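CG4930 (Drosophila melanogaster, PDB 3ISM) inhibits the nuclease EndoG by forming a complex with it, and probably acts as a ribonuclease inhibitor. Local coordinates at residues Lys315-Glu320 / Glu341-Ala346. The protein carries 1 engineered substitution. Residues are numbered along the deposited sequence; the frame is centred on the assembly and turned at random.
Sequences KMVKME and EFYEKA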
ATOM      1  N   LYS C 315      -2.890  47.360 -12.530  1.00 29.49           N
ATOM      2  CA  LYS C 315      -2.119  46.417 -11.728  1.00 29.96           C
ATOM      3  C   LYS C 315      -2.982  45.681 -10.704  1.00 29.85           C
ATOM      4  O   LYS C 315      -3.172  44.474 -10.818  1.00 29.93           O
ATOM      5  CB  LYS C 315      -0.910  47.104 -11.064  1.00 30.08           C
ATOM      6  CG  LYS C 315      -0.056  47.951 -12.026  1.00 30.93           C
ATOM      7  CD  LYS C 315       0.502  47.119 -13.182  1.00 31.53           C
ATOM      8  CE  LYS C 315       1.314  47.973 -14.140  1.00 32.47           C
ATOM      9  NZ  LYS C 315       2.014  47.127 -15.155  1.00 33.29           N
ATOM     10  N   MET C 316      -3.517  46.406  -9.725  1.00 29.60           N
ATOM     11  CA  MET C 316      -4.258  45.776  -8.627  1.00 29.41           C
ATOM     12  C   MET C 316      -5.582  45.117  -9.045  1.00 29.45           C
ATOM     13  O   MET C 316      -5.920  44.013  -8.560  1.00 28.87           O
ATOM     14  CB  MET C 316      -4.497  46.773  -7.505  1.00 29.46           C
ATOM     15  CG  MET C 316      -3.228  47.323  -6.893  1.00 29.84           C
ATOM     16  SD  MET C 316      -3.517  48.027  -5.266  1.00 28.83           S
ATOM     17  CE  MET C 316      -3.728  46.524  -4.301  1.00 30.61           C
ATOM     18  N   VAL C 317      -6.310  45.790  -9.945  1.00 29.02           N
ATOM     19  CA  VAL C 317      -7.549  45.252 -10.510  1.00 29.12           C
ATOM     20  C   VAL C 317      -7.259  44.243 -11.630  1.00 29.39           C
ATOM     21  O   VAL C 317      -7.632  43.072 -11.520  1.00 29.29           O
ATOM     22  CB  VAL C 317      -8.486  46.372 -11.042  1.00 29.25           C
ATOM     23  CG1 VAL C 317      -9.680  45.777 -11.803  1.00 28.41           C
ATOM     24  CG2 VAL C 317      -8.968  47.256  -9.900  1.00 28.82           C
ATOM     25  N   LYS C 318      -6.578  44.704 -12.682  1.00 29.52           N
ATOM     26  CA  LYS C 318      -6.350  43.915 -13.896  1.00 30.00           C
ATOM     27  C   LYS C 318      -5.638  42.590 -13.635  1.00 30.07           C
ATOM     28  O   LYS C 318      -6.038  41.553 -14.168  1.00 29.96           O
ATOM     29  CB  LYS C 318      -5.581  44.738 -14.937  1.00 30.15           C
ATOM     30  CG  LYS C 318      -5.265  43.994 -16.237  1.00 30.74           C
ATOM     31  CD  LYS C 318      -4.939  44.975 -17.374  1.00 31.98           C
ATOM     32  CE  LYS C 318      -3.516  45.529 -17.285  1.00 31.52           C
ATOM     33  NZ  LYS C 318      -3.314  46.702 -18.189  1.00 31.34           N
ATOM     34  N   MET C 319      -4.607  42.623 -12.792  1.00 30.15           N
ATOM     35  CA  MET C 319      -3.840  41.419 -12.479  1.00 30.38           C
ATOM     36  C   MET C 319      -4.335  40.669 -11.246  1.00 30.49           C
ATOM     37  O   MET C 319      -3.650  39.756 -10.754  1.00 30.83           O
ATOM     38  CB  MET C 319      -2.367  41.758 -12.340  1.00 30.21           C
ATOM     39  CG  MET C 319      -1.808  42.468 -13.547  1.00 30.24           C
ATOM     40  SD  MET C 319      -0.195  43.138 -13.151  1.00 30.80           S
ATOM     41  CE  MET C 319       0.525  43.247 -14.801  1.00 30.97           C
ATOM     42  N   GLU C 320      -5.516  41.054 -10.754  1.00 30.56           N
ATOM     43  CA  GLU C 320      -6.188  40.369  -9.643  1.00 30.90           C
ATOM     44  C   GLU C 320      -5.286  40.265  -8.401  1.00 30.71           C
ATOM     45  O   GLU C 320      -5.026  39.176  -7.893  1.00 30.73           O
ATOM     46  CB  GLU C 320      -6.664  38.986 -10.106  1.00 31.09           C
ATOM     47  CG  GLU C 320      -7.812  38.372  -9.304  1.00 31.96           C
ATOM     48  CD  GLU C 320      -8.131  36.949  -9.752  1.00 31.82           C
ATOM     49  OE1 GLU C 320      -8.328  36.732 -10.976  1.00 30.99           O
ATOM     50  OE2 GLU C 320      -8.189  36.050  -8.873  1.00 33.56           O
ATOM     51  N   GLU C 341     -15.932  42.770  -3.346  1.00 33.06           N
ATOM     52  CA  GLU C 341     -16.053  44.084  -2.703  1.00 33.09           C
ATOM     53  C   GLU C 341     -14.746  44.883  -2.664  1.00 32.70           C
ATOM     54  O   GLU C 341     -14.773  46.115  -2.738  1.00 32.59           O
ATOM     55  CB  GLU C 341     -16.625  43.950  -1.274  1.00 33.29           C
ATOM     56  CG  GLU C 341     -17.656  42.816  -1.056  1.00 34.14           C
ATOM     57  CD  GLU C 341     -17.013  41.421  -0.909  1.00 35.74           C
ATOM     58  OE1 GLU C 341     -15.921  41.302  -0.298  1.00 35.45           O
ATOM     59  OE2 GLU C 341     -17.606  40.437  -1.407  1.00 36.15           O
ATOM     60  N   PHE C 342     -13.616  44.179  -2.532  1.00 32.28           N
ATOM     61  CA  PHE C 342     -12.285  44.808  -2.502  1.00 31.95           C
ATOM     62  C   PHE C 342     -12.000  45.649  -3.751  1.00 31.95           C
ATOM     63  O   PHE C 342     -11.429  46.738  -3.659  1.00 31.84           O
ATOM     64  CB  PHE C 342     -11.179  43.748  -2.326  1.00 31.91           C
ATOM     65  CG  PHE C 342      -9.783  44.272  -2.590  1.00 31.45           C
ATOM     66  CD1 PHE C 342      -9.067  44.903  -1.587  1.00 30.70           C
ATOM     67  CD2 PHE C 342      -9.198  44.141  -3.848  1.00 30.98           C
ATOM     68  CE1 PHE C 342      -7.796  45.394  -1.824  1.00 30.35           C
ATOM     69  CE2 PHE C 342      -7.934  44.634  -4.094  1.00 31.00           C
ATOM     70  CZ  PHE C 342      -7.227  45.262  -3.072  1.00 31.03           C
ATOM     71  N   TYR C 343     -12.399  45.127  -4.908  1.00 31.85           N
ATOM     72  CA  TYR C 343     -12.121  45.758  -6.192  1.00 31.99           C
ATOM     73  C   TYR C 343     -13.134  46.840  -6.542  1.00 31.97           C
ATOM     74  O   TYR C 343     -12.871  47.673  -7.409  1.00 31.82           O
ATOM     75  CB  TYR C 343     -12.105  44.712  -7.310  1.00 31.84           C
ATOM     76  CG  TYR C 343     -11.063  43.642  -7.140  1.00 32.13           C
ATOM     77  CD1 TYR C 343     -11.370  42.447  -6.494  1.00 31.14           C
ATOM     78  CD2 TYR C 343      -9.766  43.822  -7.616  1.00 32.41           C
ATOM     79  CE1 TYR C 343     -10.424  41.464  -6.331  1.00 31.97           C
ATOM     80  CE2 TYR C 343      -8.799  42.839  -7.445  1.00 31.70           C
ATOM     81  CZ  TYR C 343      -9.139  41.659  -6.804  1.00 31.88           C
ATOM     82  OH  TYR C 343      -8.204  40.659  -6.637  1.00 31.74           O
ATOM     83  N   GLU C 344     -14.286  46.820  -5.877  1.00 32.18           N
ATOM     84  CA  GLU C 344     -15.379  47.750  -6.182  1.00 32.64           C
ATOM     85  C   GLU C 344     -15.130  49.170  -5.648  1.00 32.76           C
ATOM     86  O   GLU C 344     -15.884  49.681  -4.814  1.00 32.62           O
ATOM     87  CB  GLU C 344     -16.726  47.184  -5.707  1.00 32.77           C
ATOM     88  CG  GLU C 344     -17.327  46.141  -6.661  1.00 33.22           C
ATOM     89  CD  GLU C 344     -18.352  45.234  -5.999  1.00 33.75           C
ATOM     90  OE1 GLU C 344     -19.093  45.708  -5.117  1.00 33.91           O
ATOM     91  OE2 GLU C 344     -18.416  44.037  -6.362  1.00 34.52           O
ATOM     92  N   LYS C 345     -14.057  49.787  -6.148  1.00 32.95           N
ATOM     93  CA  LYS C 345     -13.656  51.149  -5.799  1.00 33.03           C
ATOM     94  C   LYS C 345     -13.127  51.876  -7.038  1.00 33.00           C
ATOM     95  O   LYS C 345     -12.623  51.240  -7.966  1.00 32.87           O
ATOM     96  CB  LYS C 345     -12.595  51.144  -4.690  1.00 33.00           C
ATOM     97  CG  LYS C 345     -13.130  50.717  -3.335  1.00 33.35           C
ATOM     98  CD  LYS C 345     -12.570  51.558  -2.209  1.00 34.62           C
ATOM     99  CE  LYS C 345     -13.336  51.314  -0.918  1.00 35.12           C
ATOM    100  NZ  LYS C 345     -14.809  51.494  -1.099  1.00 34.89           N
ATOM    101  N   ALA C 346     -13.256  53.204  -7.036  1.00 33.38           N
ATOM    102  CA  ALA C 346     -12.931  54.075  -8.181  1.00 33.41           C
ATOM    103  C   ALA C 346     -13.646  53.680  -9.482  1.00 33.59           C
ATOM    104  O   ALA C 346     -13.115  53.875 -10.580  1.00 33.59           O
ATOM    105  CB  ALA C 346     -11.410  54.184  -8.386  1.00 33.28           C
TER
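V317 and Y343 mark the closest approach of the two backbones, 6.3 Å between their CA atoms, where the C-terminal end of helix 309-317 meets the short, weakly bonded helix 340-343. The first helix closes in a Schellman motif: E320, with positive phi (55°), is the C-prime residue, and its N bonds to V317 O. No hydrogen bond joins the segments; the 236 Å² they bury together, both sides summed, comes from packing.

Y343 contributes the largest share, 97 Å². With CG anti to its own carbonyl carbon (chi1 -61°), the ring reaches the helix terminus and lies edge-on to the backbone there: Y343 CE2 is 3.3 Å from M316 O, near the ring plane, and Y343 CD2 is 3.9 Å from V317 CA. The V317 methyl CG2 adds a looser apolar contact to Y343 CD2. Farther out, Y343 OH lies 3.5 Å from E320 CG and accepts a hydrogen bond from G322 N. With the ring and hydroxyl gone, as in an alanine here, the G322 amide would probably lose its acceptor and a gap would be likely to open against the Schellman turn. Beside the Y343 ring, the M316 chain bends at chi3 (74°), which brings M316 CE to the edge of the F342 ring, 3.9 Å from F342 CZ. F342 in turn sets CD2 over the centre of one face of the Y343 ring.

The E320 carboxylate turns elsewhere, to a salt bridge with R327. Around this hydrophobic seam, M316 packs on I296 and V303 of helix 290-305, while F342 meets F297 of that helix edge-to-face and also touches W312 of helix 309-317, tying the short helix 340-343 to both.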